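Local atomic coordinates of protein synthesis inhibitor I (Hordeum vulgare, PDB entry 4FBC), a protein that belongs to the plant ribosome-inactivating proteins, a family of mixed alpha-beta fold, and holds adenosine monophosphate in a pocket of that fold. Residues W64-L69 with T79-A84; Q137-A142 with T168-M173; S218-K223 with A235-I240. The protein carries 3 engineered substitutions. All coordinates share one frame; numbering follows the deposited sequence.

Contact 1: W64-L69 with T79-A84; sequences WFHVVL and TLAIRA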
loop_
_atom_site.group_PDB
_atom_site.type_symbol
_atom_site.label_atom_id
_atom_site.label_comp_id
_atom_site.label_asym_id
_atom_site.label_seq_id
_atom_site.Cartn_x
_atom_site.Cartn_y
_atom_site.Cartn_z
ATOM N N TRP A 64 12.397 -0.921 4.326
ATOM C CA TRP A 64 11.774 -0.170 3.228
ATOM C C TRP A 64 11.842 -0.937 1.916
ATOM O O TRP A 64 12.712 -1.786 1.739
ATOM C CB TRP A 64 12.503 1.168 3.040
ATOM C CG TRP A 64 12.381 2.069 4.241
ATOM C CD1 TRP A 64 13.139 2.033 5.375
ATOM C CD2 TRP A 64 11.429 3.126 4.424
ATOM N NE1 TRP A 64 12.716 3.005 6.255
ATOM C CE2 TRP A 64 11.673 3.694 5.689
ATOM C CE3 TRP A 64 10.408 3.652 3.636
ATOM C CZ2 TRP A 64 10.917 4.756 6.188
ATOM C CZ3 TRP A 64 9.656 4.709 4.131
ATOM C CH2 TRP A 64 9.919 5.251 5.395
ATOM N N PHE A 65 10.904 -0.658 1.007
ATOM C CA PHE A 65 11.056 -1.078 -0.387
ATOM C C PHE A 65 10.787 0.099 -1.309
ATOM O O PHE A 65 10.247 1.118 -0.873
ATOM C CB PHE A 65 10.196 -2.314 -0.743
ATOM C CG PHE A 65 8.704 -2.067 -0.782
ATOM C CD1 PHE A 65 7.961 -2.062 0.395
ATOM C CD2 PHE A 65 8.037 -1.924 -1.994
ATOM C CE1 PHE A 65 6.578 -1.866 0.376
ATOM C CE2 PHE A 65 6.647 -1.726 -2.030
ATOM C CZ PHE A 65 5.920 -1.698 -0.841
ATOM N N HIS A 66 11.204 -0.024 -2.565
ATOM C CA HIS A 66 10.915 0.983 -3.578
ATOM C C HIS A 66 9.927 0.478 -4.615
ATOM O O HIS A 66 9.913 -0.704 -4.965
ATOM C CB HIS A 66 12.191 1.429 -4.295
ATOM C CG HIS A 66 13.084 2.282 -3.451
ATOM N ND1 HIS A 66 14.278 2.795 -3.916
ATOM C CD2 HIS A 66 12.959 2.708 -2.172
ATOM C CE1 HIS A 66 14.850 3.501 -2.955
ATOM N NE2 HIS A 66 14.073 3.462 -1.886
ATOM N N VAL A 67 9.087 1.389 -5.081
ATOM C CA VAL A 67 8.285 1.152 -6.271
ATOM C C VAL A 67 8.722 2.168 -7.309
ATOM O O VAL A 67 8.805 3.370 -7.025
ATOM C CB VAL A 67 6.783 1.270 -5.981
ATOM C CG1 VAL A 67 5.984 1.382 -7.285
ATOM C CG2 VAL A 67 6.319 0.067 -5.172
ATOM N N VAL A 68 9.032 1.687 -8.506
ATOM C CA VAL A 68 9.386 2.585 -9.601
ATOM C C VAL A 68 8.293 2.574 -10.659
ATOM O O VAL A 68 7.947 1.515 -11.192
ATOM C CB VAL A 68 10.729 2.200 -10.228
ATOM C CG1 VAL A 68 10.998 3.051 -11.454
ATOM C CG2 VAL A 68 11.843 2.375 -9.204
ATOM N N LEU A 69 7.749 3.752 -10.945
ATOM C CA LEU A 69 6.671 3.903 -11.908
ATOM C C LEU A 69 7.200 4.654 -13.123
ATOM O O LEU A 69 7.624 5.804 -13.015
ATOM C CB LEU A 69 5.489 4.652 -11.287
ATOM C CG LEU A 69 4.840 3.978 -10.077
ATOM C CD1 LEU A 69 3.732 4.847 -9.490
ATOM C CD2 LEU A 69 4.299 2.593 -10.452
ATOM N N THR A 79 10.416 7.222 -8.290
ATOM C CA THR A 79 10.683 6.233 -7.244
ATOM C C THR A 79 9.906 6.591 -5.987
ATOM O O THR A 79 9.940 7.740 -5.528
ATOM C CB THR A 79 12.185 6.098 -6.920
ATOM O OG1 THR A 79 12.914 5.813 -8.119
ATOM C CG2 THR A 79 12.433 4.963 -5.918
ATOM N N LEU A 80 9.184 5.609 -5.458
ATOM C CA LEU A 80 8.436 5.767 -4.216
ATOM C C LEU A 80 9.144 5.000 -3.111
ATOM O O LEU A 80 9.563 3.864 -3.321
ATOM C CB LEU A 80 7.030 5.191 -4.380
ATOM C CG LEU A 80 6.231 5.677 -5.582
ATOM C CD1 LEU A 80 4.822 5.081 -5.557
ATOM C CD2 LEU A 80 6.170 7.191 -5.588
ATOM N N ALA A 81 9.256 5.605 -1.930
ATOM C CA ALA A 81 9.797 4.920 -0.765
ATOM C C ALA A 81 8.654 4.512 0.158
ATOM O O ALA A 81 7.918 5.359 0.670
ATOM C CB ALA A 81 10.783 5.823 -0.027
ATOM N N ILE A 82 8.507 3.207 0.368
ATOM C CA ILE A 82 7.372 2.664 1.109
ATOM C C ILE A 82 7.869 1.731 2.212
ATOM O O ILE A 82 8.784 0.941 2.000
ATOM C CB ILE A 82 6.419 1.893 0.149
ATOM C CG1 ILE A 82 5.944 2.806 -0.987
ATOM C CG2 ILE A 82 5.230 1.336 0.910
ATOM C CD1 ILE A 82 5.220 2.056 -2.137
ATOM N N ARG A 83 7.275 1.817 3.398
ATOM C CA ARG A 83 7.689 0.954 4.503
ATOM C C ARG A 83 7.332 -0.501 4.207
ATOM O O ARG A 83 6.248 -0.778 3.694
ATOM C CB ARG A 83 7.038 1.411 5.810
ATOM C CG ARG A 83 7.610 2.726 6.322
ATOM C CD ARG A 83 6.911 3.209 7.586
ATOM N NE ARG A 83 6.924 2.204 8.644
ATOM C CZ ARG A 83 6.576 2.437 9.907
ATOM N NH1 ARG A 83 6.178 3.648 10.268
ATOM N NH2 ARG A 83 6.628 1.456 10.802
ATOM N N ALA A 84 8.240 -1.419 4.529
ATOM C CA ALA A 84 8.001 -2.845 4.277
ATOM C C ALA A 84 7.283 -3.547 5.424
ATOM O O ALA A 84 7.035 -4.756 5.351
ATOM C CB ALA A 84 9.317 -3.567 3.943
#
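W64 and R83 meet through CH-pi packing: R83 CG sits over one face of the indole, 3.7 Å from the centroid of its six-membered ring. A long arginine suits this place, because its CG methylene can rest on the ring while the chain, bent at chi3 (55°), carries NE on to a salt bridge with D85. The guanidinium plane stands 47° from the indole, whose own NE1 is held by P61 O.

On the face shared by F65, V67, L80 and I82 the side chains that meet are all apolar. F65 has its CG between the backbone N and the carbonyl carbon (chi1 70°), which swings the ring toward the partner strand. I82 CB lies above that ring, 4.0 Å from its centroid, and I82 CG2 reaches F65 CE1 at 3.5 Å, while A84 CA meets the ring edge in plane. The other branch of the isoleucine ends in CD1, 3.8 Å from V67 CG2. On the opposite face, which carries H66, V68, T79 and A81, T79 turns its methyl CG2 to H66 ND1 at 3.5 Å; H66 NE2 is hydrogen-bonded to V10 O.

Four backbone bonds join the F65-I82 and V67-L80 pairs, making an antiparallel hairpin. Strand 64-70 runs between strands 16-20 and 78-83, with 89-93 beyond the latter, and helix 25-39 packs I35 and L39 on F65 and F31 on V67.

Contact 2: Q137-A142 with T168-M173; sequences QQLADA and TTLLLM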
loop_
_atom_site.group_PDB
_atom_site.type_symbol
_atom_site.label_atom_id
_atom_site.label_comp_id
_atom_site.label_asym_id
_atom_site.label_seq_id
_atom_site.Cartn_x
_atom_site.Cartn_y
_atom_site.Cartn_z
ATOM N N GLN A 137 -4.711 7.017 -17.267
ATOM C CA GLN A 137 -4.276 8.404 -17.425
ATOM C C GLN A 137 -4.050 9.110 -16.079
ATOM O O GLN A 137 -3.135 9.929 -15.951
ATOM C CB GLN A 137 -5.246 9.209 -18.292
ATOM C CG GLN A 137 -4.615 10.478 -18.829
ATOM C CD GLN A 137 -3.412 10.170 -19.698
ATOM O OE1 GLN A 137 -3.508 9.375 -20.634
ATOM N NE2 GLN A 137 -2.266 10.766 -19.377
ATOM N N GLN A 138 -4.873 8.794 -15.081
ATOM C CA GLN A 138 -4.683 9.378 -13.750
ATOM C C GLN A 138 -3.376 8.911 -13.141
ATOM O O GLN A 138 -2.710 9.667 -12.431
ATOM C CB GLN A 138 -5.844 9.031 -12.808
ATOM C CG GLN A 138 -7.148 9.750 -13.117
ATOM C CD GLN A 138 -7.869 9.168 -14.319
ATOM O OE1 GLN A 138 -7.438 8.164 -14.898
ATOM N NE2 GLN A 138 -8.982 9.788 -14.693
ATOM N N LEU A 139 -3.025 7.655 -13.401
ATOM C CA LEU A 139 -1.753 7.105 -12.950
ATOM C C LEU A 139 -0.601 7.821 -13.634
ATOM O O LEU A 139 0.335 8.284 -12.976
ATOM C CB LEU A 139 -1.696 5.599 -13.225
ATOM C CG LEU A 139 -0.376 4.891 -12.924
ATOM C CD1 LEU A 139 -0.053 5.004 -11.447
ATOM C CD2 LEU A 139 -0.422 3.417 -13.337
ATOM N N ALA A 140 -0.684 7.935 -14.957
ATOM C CA ALA A 140 0.350 8.613 -15.726
ATOM C C ALA A 140 0.462 10.091 -15.345
ATOM O O ALA A 140 1.561 10.615 -15.241
ATOM C CB ALA A 140 0.088 8.468 -17.231
ATOM N N ASP A 141 -0.668 10.764 -15.152
ATOM C CA ASP A 141 -0.625 12.189 -14.790
ATOM C C ASP A 141 -0.064 12.396 -13.379
ATOM O O ASP A 141 0.648 13.366 -13.122
ATOM C CB ASP A 141 -2.006 12.845 -14.924
ATOM C CG ASP A 141 -2.453 12.991 -16.376
ATOM O OD1 ASP A 141 -1.616 12.805 -17.282
ATOM O OD2 ASP A 141 -3.642 13.304 -16.605
ATOM N N ALA A 142 -0.383 11.482 -12.466
ATOM C CA ALA A 142 0.169 11.547 -11.114
ATOM C C ALA A 142 1.680 11.321 -11.131
ATOM O O ALA A 142 2.427 12.010 -10.420
ATOM C CB ALA A 142 -0.515 10.542 -10.197
ATOM N N THR A 168 -2.599 10.871 -3.685
ATOM C CA THR A 168 -3.799 10.100 -3.376
ATOM C C THR A 168 -4.000 9.013 -4.432
ATOM O O THR A 168 -4.302 7.848 -4.114
ATOM C CB THR A 168 -5.052 10.996 -3.334
ATOM O OG1 THR A 168 -4.854 12.051 -2.383
ATOM C CG2 THR A 168 -6.275 10.196 -2.937
ATOM N N THR A 169 -3.804 9.408 -5.687
ATOM C CA THR A 169 -3.944 8.501 -6.828
ATOM C C THR A 169 -2.981 7.324 -6.690
ATOM O O THR A 169 -3.375 6.161 -6.850
ATOM C CB THR A 169 -3.663 9.234 -8.155
ATOM O OG1 THR A 169 -4.610 10.302 -8.318
ATOM C CG2 THR A 169 -3.790 8.259 -9.335
ATOM N N LEU A 170 -1.724 7.615 -6.373
ATOM C CA LEU A 170 -0.735 6.555 -6.230
ATOM C C LEU A 170 -0.973 5.672 -5.009
ATOM O O LEU A 170 -0.747 4.466 -5.063
ATOM C CB LEU A 170 0.683 7.124 -6.217
ATOM C CG LEU A 170 1.088 7.923 -7.449
ATOM C CD1 LEU A 170 2.566 8.258 -7.401
ATOM C CD2 LEU A 170 0.750 7.145 -8.732
ATOM N N LEU A 171 -1.408 6.271 -3.903
ATOM C CA LEU A 171 -1.701 5.498 -2.703
ATOM C C LEU A 171 -2.734 4.429 -3.017
ATOM O O LEU A 171 -2.596 3.269 -2.608
ATOM C CB LEU A 171 -2.221 6.419 -1.596
ATOM C CG LEU A 171 -1.108 7.046 -0.772
ATOM C CD1 LEU A 171 -1.695 8.044 0.202
ATOM C CD2 LEU A 171 -0.343 5.978 -0.034
ATOM N N LEU A 172 -3.758 4.820 -3.769
ATOM C CA LEU A 172 -4.822 3.902 -4.128
ATOM C C LEU A 172 -4.358 2.854 -5.131
ATOM O O LEU A 172 -4.643 1.668 -4.964
ATOM C CB LEU A 172 -6.038 4.671 -4.646
ATOM C CG LEU A 172 -6.851 5.343 -3.540
ATOM C CD1 LEU A 172 -7.683 6.471 -4.125
ATOM C CD2 LEU A 172 -7.747 4.320 -2.847
ATOM N N MET A 173 -3.606 3.277 -6.145
ATOM C CA MET A 173 -3.263 2.368 -7.244
ATOM C C MET A 173 -2.039 1.499 -6.972
ATOM O O MET A 173 -1.802 0.502 -7.673
ATOM C CB MET A 173 -3.117 3.158 -8.546
ATOM C CG MET A 173 -4.437 3.820 -8.959
ATOM S SD MET A 173 -4.328 4.675 -10.542
ATOM C CE MET A 173 -4.547 3.300 -11.692
#
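L139 lays its CD1 methyl against CD2 of L170 at 3.5 Å, the two leucines crossing at about a right angle. The torsions explain the meeting: L139 has CG anti to its own N (chi1 175°) and L170 keeps CG beside its N, which directs L139 CD1 and L170 CD2 at each other. A142 adds to the same patch, its CB lying 3.9 Å from L170 CD2. Having no more than a methyl, it lets the neighbouring helix come close, and the same CB also meets T169 CB at 4.0 Å.

T169 divides its two branches between partners. CG2 points across and rests 3.6 Å from Q138 O, a van der Waals contact, while OG1 turns back to bond E165 O one turn earlier, which satisfies a buried hydroxyl without a partner on the other helix. M173 completes the interface: SD, placed by the first two torsions of its flexible chain, lies 3.9 Å from L139 CB, and the bend at chi3 (82°) folds CE back onto the same carbon. No hydrogen bond crosses; the two segments are joined by van der Waals contacts, mostly apolar. On the outer side of helix 136-147, Q137 NE2 bonds D141 OD1 at 3.0 Å, one turn on.

The segment axes pass 9.4 Å apart at a steep angle of 125°. This is helix-on-helix packing in the helical core of the ribosome-inactivating protein fold, where the long helix 157-179 turns its L171 away from this interface to touch adenosine monophosphate in the ligand pocket.

Contact 3: S218-K223 with A235-I240; sequences SAALLK and AKFAPI
F237 and A220 form the tight part of this contact, in which an irregular, largely extended loop is strapped along the side of helix 214-225 in the C-terminal part of the ribosome-inactivating protein fold. F237 CE1 approaches A220 CB to 3.6 Å, and F237 CZ is only slightly farther from the same methyl. The ring is sent to the helix by its first torsion, CG anti to the backbone N (chi1 -174°), since the CA-CB bond itself does not aim at the helix. Alanine suits the spot because its small methyl leaves the helix backbone within reach: F237 CD1 lies 3.6 Å from A220 O, and the ring edge, near its plane, meets L221 N. A wide flat side chain fits here because it spans a helix turn and also fills against A248 and A251 of helix 248-254 and against L217 and T224 of its own partner helix. L221, buried, reaches that second helix too.

The packing thins out at both ends of the loop segment. At one, I240 offers the tip of its chain, with CD1 4.2 Å from A220 CB. At the other, A235 CB comes 3.7 Å from K223 O, an exposed and purely van der Waals touch. K223 suits this border because its fully stretched chain leads its amine away from the loop.

No direct hydrogen bond spans the two segments. Their polar link is one water molecule, which donates to A220 O at 2.8 Å and accepts from A238 N at 3.0 Å.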
loop_
_atom_site.group_PDB
_atom_site.type_symbol
_atom_site.label_atom_id
_atom_site.label_comp_id
_atom_site.label_asym_id
_atom_site.label_seq_id
_atom_site.Cartn_x
_atom_site.Cartn_y
_atom_site.Cartn_z
ATOM N N SER A 218 -7.775 -7.250 8.898
ATOM C CA SER A 218 -6.654 -8.154 9.136
ATOM C C SER A 218 -6.837 -8.875 10.467
ATOM O O SER A 218 -6.731 -10.101 10.546
ATOM C CB SER A 218 -5.324 -7.389 9.133
ATOM O OG SER A 218 -5.060 -6.834 7.855
ATOM N N ALA A 219 -7.128 -8.110 11.518
ATOM C CA ALA A 219 -7.348 -8.707 12.832
ATOM C C ALA A 219 -8.538 -9.672 12.845
ATOM O O ALA A 219 -8.460 -10.738 13.442
ATOM C CB ALA A 219 -7.521 -7.623 13.886
ATOM N N ALA A 220 -9.641 -9.306 12.192
ATOM C CA ALA A 220 -10.801 -10.191 12.122
ATOM C C ALA A 220 -10.497 -11.566 11.519
ATOM O O ALA A 220 -11.010 -12.589 11.982
ATOM C CB ALA A 220 -11.950 -9.514 11.367
ATOM N N LEU A 221 -9.683 -11.604 10.467
ATOM C CA LEU A 221 -9.315 -12.891 9.898
ATOM C C LEU A 221 -8.317 -13.642 10.785
ATOM O O LEU A 221 -8.462 -14.850 10.991
ATOM C CB LEU A 221 -8.769 -12.729 8.473
ATOM C CG LEU A 221 -8.615 -14.055 7.739
ATOM C CD1 LEU A 221 -9.967 -14.768 7.597
ATOM C CD2 LEU A 221 -8.004 -13.804 6.368
ATOM N N LEU A 222 -7.323 -12.929 11.321
ATOM C CA LEU A 222 -6.327 -13.556 12.204
ATOM C C LEU A 222 -6.954 -14.258 13.409
ATOM O O LEU A 222 -6.469 -15.301 13.858
ATOM C CB LEU A 222 -5.301 -12.522 12.680
ATOM C CG LEU A 222 -4.326 -12.036 11.600
ATOM C CD1 LEU A 222 -3.565 -10.794 12.061
ATOM C CD2 LEU A 222 -3.359 -13.151 11.237
ATOM N N LYS A 223 -8.025 -13.678 13.939
ATOM C CA LYS A 223 -8.725 -14.274 15.076
ATOM C C LYS A 223 -9.267 -15.663 14.770
ATOM O O LYS A 223 -9.336 -16.522 15.654
ATOM C CB LYS A 223 -9.846 -13.347 15.555
ATOM C CG LYS A 223 -9.335 -12.127 16.296
ATOM C CD LYS A 223 -10.456 -11.201 16.707
ATOM C CE LYS A 223 -9.896 -9.984 17.432
ATOM N NZ LYS A 223 -10.978 -9.037 17.860
ATOM N N ALA A 235 -13.076 -20.253 16.551
ATOM C CA ALA A 235 -13.647 -18.914 16.515
ATOM C C ALA A 235 -14.270 -18.664 15.146
ATOM O O ALA A 235 -13.696 -19.039 14.120
ATOM C CB ALA A 235 -12.586 -17.875 16.813
ATOM N N LYS A 236 -15.448 -18.052 15.130
ATOM C CA LYS A 236 -16.117 -17.735 13.871
ATOM C C LYS A 236 -15.807 -16.302 13.472
ATOM O O LYS A 236 -15.620 -15.439 14.333
ATOM C CB LYS A 236 -17.630 -17.922 13.997
ATOM C CG LYS A 236 -18.063 -19.344 14.319
ATOM C CD LYS A 236 -19.557 -19.408 14.631
ATOM C CE LYS A 236 -19.969 -20.797 15.109
ATOM N NZ LYS A 236 -19.335 -21.151 16.416
ATOM N N PHE A 237 -15.745 -16.052 12.167
ATOM C CA PHE A 237 -15.476 -14.713 11.664
ATOM C C PHE A 237 -16.577 -13.739 12.075
ATOM O O PHE A 237 -17.767 -14.035 11.931
ATOM C CB PHE A 237 -15.334 -14.735 10.135
ATOM C CG PHE A 237 -14.903 -13.417 9.545
ATOM C CD1 PHE A 237 -13.559 -13.063 9.510
ATOM C CD2 PHE A 237 -15.840 -12.527 9.027
ATOM C CE1 PHE A 237 -13.156 -11.844 8.975
ATOM C CE2 PHE A 237 -15.442 -11.310 8.488
ATOM C CZ PHE A 237 -14.106 -10.967 8.460
ATOM N N ALA A 238 -16.181 -12.582 12.596
ATOM C CA ALA A 238 -17.140 -11.537 12.938
ATOM C C ALA A 238 -17.350 -10.612 11.743
ATOM O O ALA A 238 -16.441 -9.876 11.360
ATOM C CB ALA A 238 -16.657 -10.746 14.148
ATOM N N PRO A 239 -18.562 -10.631 11.162
ATOM C CA PRO A 239 -18.838 -9.864 9.937
ATOM C C PRO A 239 -18.511 -8.382 10.048
ATOM O O PRO A 239 -18.642 -7.765 11.114
ATOM C CB PRO A 239 -20.354 -10.022 9.754
ATOM C CG PRO A 239 -20.702 -11.273 10.465
ATOM C CD PRO A 239 -19.748 -11.368 11.633
ATOM N N ILE A 240 -18.084 -7.810 8.930
ATOM C CA ILE A 240 -17.893 -6.371 8.845
ATOM C C ILE A 240 -18.762 -5.920 7.672
ATOM O O ILE A 240 -18.313 -5.860 6.521
ATOM C CB ILE A 240 -16.406 -5.999 8.645
ATOM C CG1 ILE A 240 -15.535 -6.638 9.731
ATOM C CG2 ILE A 240 -16.215 -4.489 8.657
ATOM C CD1 ILE A 240 -14.044 -6.327 9.576
HETATM O O HOH W 1 -13.286 -12.308 13.513
#

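How the contacts relate
From the N terminus, the chain first closes a short hairpin in contact 1, with nine residues between its segments. Contact 2 follows, closing a longer excursion of 25 residues, mostly helical, between helix 136-147 and helix 157-179. Contact 3 then closes an 11-residue loop back onto helix 214-225. The three are in series, so none nests within or crosses another. Contacts 1 and 2 touch: L69 CD1 lies 3.8 Å from L170 CD2, and L80 CD2 also packs on L170, joining the main sheet to the helical core. Contact 3 lies on the far side of the chain's centre, its own centre about 30 Å from that of contact 1.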